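PDB 1XYN: endo-1,4-beta-xylanase 1 from Hypocrea jecorina, which cleaves internal beta-1,4-xylosidic linkages of xylan, a major hemicellulose of the plant cell wall, releasing xylooligosaccharides and xylose. Local coordinates for residues Val74-Met79 against Asn157-Ala162; Asn122-Val127 against Asn144-Leu149. One frame throughout, in Å; residues are numbered along the deposited sequence.

Interaction 1 of 2, residues Val74-Met79 against Asn157-Ala162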
# COMPACT_ATOMS: atom_id res chain seq x y z
N VAL A 74 -4.95 14.36 3.02
CA VAL A 74 -4.33 14.54 1.71
C VAL A 74 -2.82 14.30 1.68
O VAL A 74 -2.07 14.86 2.47
CB VAL A 74 -4.54 16.00 1.20
CG1 VAL A 74 -3.89 16.19 -0.17
CG2 VAL A 74 -6.03 16.35 1.14
N GLU A 75 -2.37 13.50 0.72
CA GLU A 75 -0.95 13.24 0.56
C GLU A 75 -0.55 14.03 -0.69
O GLU A 75 -1.11 13.83 -1.76
CB GLU A 75 -0.70 11.76 0.33
CG GLU A 75 0.74 11.39 0.00
CD GLU A 75 0.93 9.89 -0.16
OE1 GLU A 75 0.12 9.27 -0.88
OE2 GLU A 75 1.87 9.34 0.44
N TYR A 76 0.42 14.93 -0.56
CA TYR A 76 0.81 15.70 -1.71
C TYR A 76 2.28 15.59 -2.06
O TYR A 76 3.11 15.28 -1.22
CB TYR A 76 0.37 17.17 -1.53
CG TYR A 76 1.04 17.92 -0.40
CD1 TYR A 76 2.30 18.50 -0.58
CD2 TYR A 76 0.43 18.07 0.85
CE1 TYR A 76 2.94 19.19 0.44
CE2 TYR A 76 1.06 18.77 1.89
CZ TYR A 76 2.32 19.32 1.67
OH TYR A 76 2.98 20.01 2.67
N TYR A 77 2.58 15.83 -3.33
CA TYR A 77 3.94 15.78 -3.85
C TYR A 77 4.14 16.96 -4.77
O TYR A 77 3.22 17.39 -5.45
CB TYR A 77 4.19 14.53 -4.71
CG TYR A 77 4.13 13.17 -4.05
CD1 TYR A 77 2.93 12.70 -3.52
CD2 TYR A 77 5.24 12.33 -4.02
CE1 TYR A 77 2.84 11.42 -3.00
CE2 TYR A 77 5.17 11.05 -3.49
CZ TYR A 77 3.95 10.60 -2.98
OH TYR A 77 3.82 9.34 -2.46
N ILE A 78 5.37 17.45 -4.80
CA ILE A 78 5.77 18.53 -5.68
C ILE A 78 7.10 17.99 -6.18
O ILE A 78 8.15 18.24 -5.59
CB ILE A 78 5.96 19.87 -4.95
CG1 ILE A 78 4.61 20.36 -4.41
CG2 ILE A 78 6.53 20.91 -5.92
CD1 ILE A 78 4.71 21.51 -3.43
N MET A 79 7.00 17.13 -7.20
CA MET A 79 8.15 16.48 -7.80
C MET A 79 9.03 17.41 -8.60
O MET A 79 8.57 18.03 -9.55
CB MET A 79 7.70 15.32 -8.68
CG MET A 79 7.27 14.11 -7.91
SD MET A 79 6.51 12.88 -8.97
CE MET A 79 5.09 12.46 -7.96
N ASN A 157 0.08 19.03 8.15
CA ASN A 157 0.76 18.07 9.00
C ASN A 157 2.23 18.15 8.59
O ASN A 157 2.67 19.21 8.18
CB ASN A 157 0.19 16.67 8.82
CG ASN A 157 0.57 15.75 9.96
OD1 ASN A 157 1.62 15.09 9.94
ND2 ASN A 157 -0.27 15.72 10.99
N TYR A 158 2.98 17.05 8.65
CA TYR A 158 4.40 17.14 8.29
C TYR A 158 4.69 17.47 6.83
O TYR A 158 3.87 17.23 5.94
CB TYR A 158 5.19 15.93 8.80
CG TYR A 158 5.00 14.63 8.04
CD1 TYR A 158 5.72 14.38 6.87
CD2 TYR A 158 4.17 13.63 8.54
CE1 TYR A 158 5.62 13.16 6.22
CE2 TYR A 158 4.06 12.40 7.90
CZ TYR A 158 4.79 12.17 6.74
OH TYR A 158 4.69 10.96 6.08
N GLN A 159 5.87 18.04 6.59
CA GLN A 159 6.28 18.46 5.26
C GLN A 159 7.78 18.27 5.15
O GLN A 159 8.54 18.95 5.83
CB GLN A 159 5.89 19.92 5.06
CG GLN A 159 6.26 20.55 3.74
CD GLN A 159 5.87 22.02 3.69
OE1 GLN A 159 6.68 22.90 4.02
NE2 GLN A 159 4.64 22.30 3.31
N VAL A 160 8.20 17.34 4.30
CA VAL A 160 9.62 17.05 4.13
C VAL A 160 10.04 17.08 2.68
O VAL A 160 9.22 17.26 1.79
CB VAL A 160 9.97 15.63 4.69
CG1 VAL A 160 9.78 15.56 6.21
CG2 VAL A 160 9.13 14.57 4.00
N VAL A 161 11.35 17.01 2.46
CA VAL A 161 11.94 16.93 1.14
C VAL A 161 12.32 15.45 1.17
O VAL A 161 13.14 15.04 2.00
CB VAL A 161 13.21 17.78 1.03
CG1 VAL A 161 13.95 17.45 -0.26
CG2 VAL A 161 12.84 19.24 1.07
N ALA A 162 11.69 14.64 0.33
CA ALA A 162 11.96 13.21 0.34
C ALA A 162 12.35 12.57 -0.99
O ALA A 162 12.11 13.11 -2.07
CB ALA A 162 10.75 12.48 0.94
O HOH W 1 2.05 19.69 5.36
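Tyr76 and Gln159 are the residues whose CA atoms come nearest, 9.3 Å apart, in two strands that run the same way but are not neighbours, strand 60-70 lying between and pairing antiparallel with both. Contact over such a gap must come from long side chains. Tyr76 supplies its phenol; a chi1 of 65° sets CG between the backbone N and the carbonyl carbon, and the ring carries OH close to strand 155-166. Gln159 answers with an extended chain whose amide reaches the hydroxyl: Gln159 NE2 donates to Tyr76 OH over 2.9 Å. At 173° the bond is nearly straight, and the oxygen lies in the amide plane, while ring and amide planes stand 78° apart. The same Tyr76 OH is 2.9 Å from a water that donates to Asn157 O, also at 2.9 Å, so one buried hydroxyl ties the far strand at two points. Strand alternation sends Tyr158 to the other face, where its ring stacks with Tyr5 beside Tyr66, consistent with its inferred substrate-binding role. The Tyr76-Gln159 bridge thus spans the back of the curved sheet of this GH11 jelly roll, where helix 139-148 lays Phe143 on Gln159 and His142 on Ile78.

Interaction 2 of 2, residues Asn122-Val127 against Asn144-Leu149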
# COMPACT_ATOMS: atom_id res chain seq x y z
N ASN A 122 -7.03 11.25 -1.15
CA ASN A 122 -6.59 11.73 -2.45
C ASN A 122 -5.14 12.21 -2.42
O ASN A 122 -4.56 12.42 -1.35
CB ASN A 122 -7.51 12.87 -2.91
CG ASN A 122 -8.95 12.42 -3.08
OD1 ASN A 122 -9.30 11.75 -4.05
ND2 ASN A 122 -9.80 12.76 -2.11
N GLN A 123 -4.55 12.36 -3.60
CA GLN A 123 -3.18 12.83 -3.73
C GLN A 123 -3.19 14.03 -4.65
O GLN A 123 -3.86 14.01 -5.69
CB GLN A 123 -2.29 11.76 -4.38
CG GLN A 123 -2.14 10.45 -3.63
CD GLN A 123 -1.16 9.52 -4.34
OE1 GLN A 123 -1.49 8.91 -5.35
NE2 GLN A 123 0.06 9.43 -3.82
N TYR A 124 -2.48 15.09 -4.28
CA TYR A 124 -2.38 16.28 -5.12
C TYR A 124 -0.92 16.31 -5.55
O TYR A 124 -0.03 16.54 -4.73
CB TYR A 124 -2.73 17.55 -4.36
CG TYR A 124 -4.11 17.56 -3.75
CD1 TYR A 124 -5.11 16.68 -4.18
CD2 TYR A 124 -4.42 18.45 -2.72
CE1 TYR A 124 -6.37 16.68 -3.60
CE2 TYR A 124 -5.68 18.45 -2.14
CZ TYR A 124 -6.64 17.58 -2.58
OH TYR A 124 -7.88 17.60 -1.98
N ILE A 125 -0.66 16.05 -6.82
CA ILE A 125 0.71 16.02 -7.30
C ILE A 125 1.03 17.10 -8.32
O ILE A 125 0.23 17.38 -9.20
CB ILE A 125 1.02 14.63 -7.93
CG1 ILE A 125 0.66 13.50 -6.96
CG2 ILE A 125 2.49 14.54 -8.35
CD1 ILE A 125 0.74 12.11 -7.57
N SER A 126 2.21 17.69 -8.18
CA SER A 126 2.69 18.72 -9.10
C SER A 126 4.00 18.16 -9.65
O SER A 126 4.98 18.08 -8.92
CB SER A 126 2.97 20.04 -8.36
OG SER A 126 1.78 20.71 -7.95
N VAL A 127 4.02 17.75 -10.91
CA VAL A 127 5.24 17.21 -11.51
C VAL A 127 5.93 18.22 -12.42
O VAL A 127 5.40 18.61 -13.46
CB VAL A 127 4.96 15.92 -12.31
CG1 VAL A 127 6.26 15.35 -12.86
CG2 VAL A 127 4.25 14.89 -11.44
N ASN A 144 -2.12 27.29 -4.06
CA ASN A 144 -3.08 28.18 -4.70
C ASN A 144 -3.62 27.51 -5.97
O ASN A 144 -4.83 27.42 -6.16
CB ASN A 144 -2.44 29.53 -5.05
CG ASN A 144 -2.20 30.42 -3.83
OD1 ASN A 144 -2.60 30.09 -2.71
ND2 ASN A 144 -1.55 31.54 -4.04
N ALA A 145 -2.71 27.00 -6.80
CA ALA A 145 -3.07 26.33 -8.04
C ALA A 145 -3.94 25.10 -7.78
O ALA A 145 -4.89 24.83 -8.51
CB ALA A 145 -1.83 25.93 -8.79
N TRP A 146 -3.62 24.37 -6.71
CA TRP A 146 -4.37 23.19 -6.35
C TRP A 146 -5.79 23.58 -5.95
O TRP A 146 -6.76 23.00 -6.44
CB TRP A 146 -3.67 22.43 -5.21
CG TRP A 146 -2.37 21.74 -5.62
CD1 TRP A 146 -1.89 21.55 -6.90
CD2 TRP A 146 -1.40 21.17 -4.74
NE1 TRP A 146 -0.69 20.88 -6.85
CE2 TRP A 146 -0.36 20.64 -5.55
CE3 TRP A 146 -1.29 21.04 -3.35
CZ2 TRP A 146 0.76 20.00 -5.01
CZ3 TRP A 146 -0.18 20.41 -2.82
CH2 TRP A 146 0.83 19.89 -3.65
N ALA A 147 -5.91 24.59 -5.09
CA ALA A 147 -7.20 25.07 -4.62
C ALA A 147 -8.08 25.56 -5.76
O ALA A 147 -9.27 25.24 -5.80
CB ALA A 147 -7.01 26.18 -3.60
N SER A 148 -7.48 26.28 -6.72
CA SER A 148 -8.22 26.82 -7.86
C SER A 148 -8.78 25.76 -8.80
O SER A 148 -9.73 26.02 -9.54
CB SER A 148 -7.36 27.82 -8.65
OG SER A 148 -6.30 27.19 -9.34
N LEU A 149 -8.20 24.56 -8.76
CA LEU A 149 -8.65 23.45 -9.59
C LEU A 149 -9.53 22.49 -8.80
O LEU A 149 -9.89 21.42 -9.29
CB LEU A 149 -7.45 22.70 -10.16
CG LEU A 149 -6.57 23.49 -11.14
CD1 LEU A 149 -5.27 22.75 -11.43
CD2 LEU A 149 -7.34 23.76 -12.42
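Ser126 OG is gripped from the helix by two aromatic side chains, the indole of Trp146 and the imidazole of His142, each hydrogen-bonded to it. Trp146 NE1 donates to Ser126 OG over 2.7 Å, but the bond is bent to 130° and the oxygen sits tilted from the indole plane, just off its edge; a short link is thus fitted to a ring whose position is also set by packing. That packing comes from Tyr124, two residues earlier on the same side of the strand. Its CB stands over the six-membered ring of Trp146, 3.9 Å from the centroid and almost on the ring normal, a CH-pi contact. The phenol then turns its edge toward the face of that six-membered ring in an offset edge-to-face pair, planes 65° apart, and its hydroxyl bonds to His152 O. Replacing Trp146 with an alanine would probably leave Ser126 OG without its indole donor and open a gap beside Tyr124 CB and the edge of its ring. The axes of segments 144-148 and 122-127 pass 10.0 Å apart, a separation the indole bridges: chi1 of -70°, with CG anti to the carbonyl carbon, carries it out from the helix. Around this join, Trp146 also packs on Ile104 of strand 100-109 and on Leu151, while Ala145 meets Val95 of strand 90-97, so helix 139-148 lies against the convex side of the sheet.

How the interactions relate
Interactions 1 and 2 lie about 12 Å apart, centre to centre, and illustrate how the two faces of one sheet divide their work: packing against the helix behind, the predicted catalytic residues in front. Strands 74-79 and 119-128 are parallel neighbours, probably joined by Tyr77 N to Tyr124 O at 3.0 Å and Tyr77 O to Ser126 N at 2.9 Å. On the back, the rings of Tyr76 and Trp146 meet, linking the two contacts directly. The alternate residues face the cleft: Glu75, the predicted nucleophile, receives a weak hydrogen bond from Gln123 NE2 to its OE1 at 2.9 Å, and Tyr77 OH bonds to Glu164, the predicted proton donor.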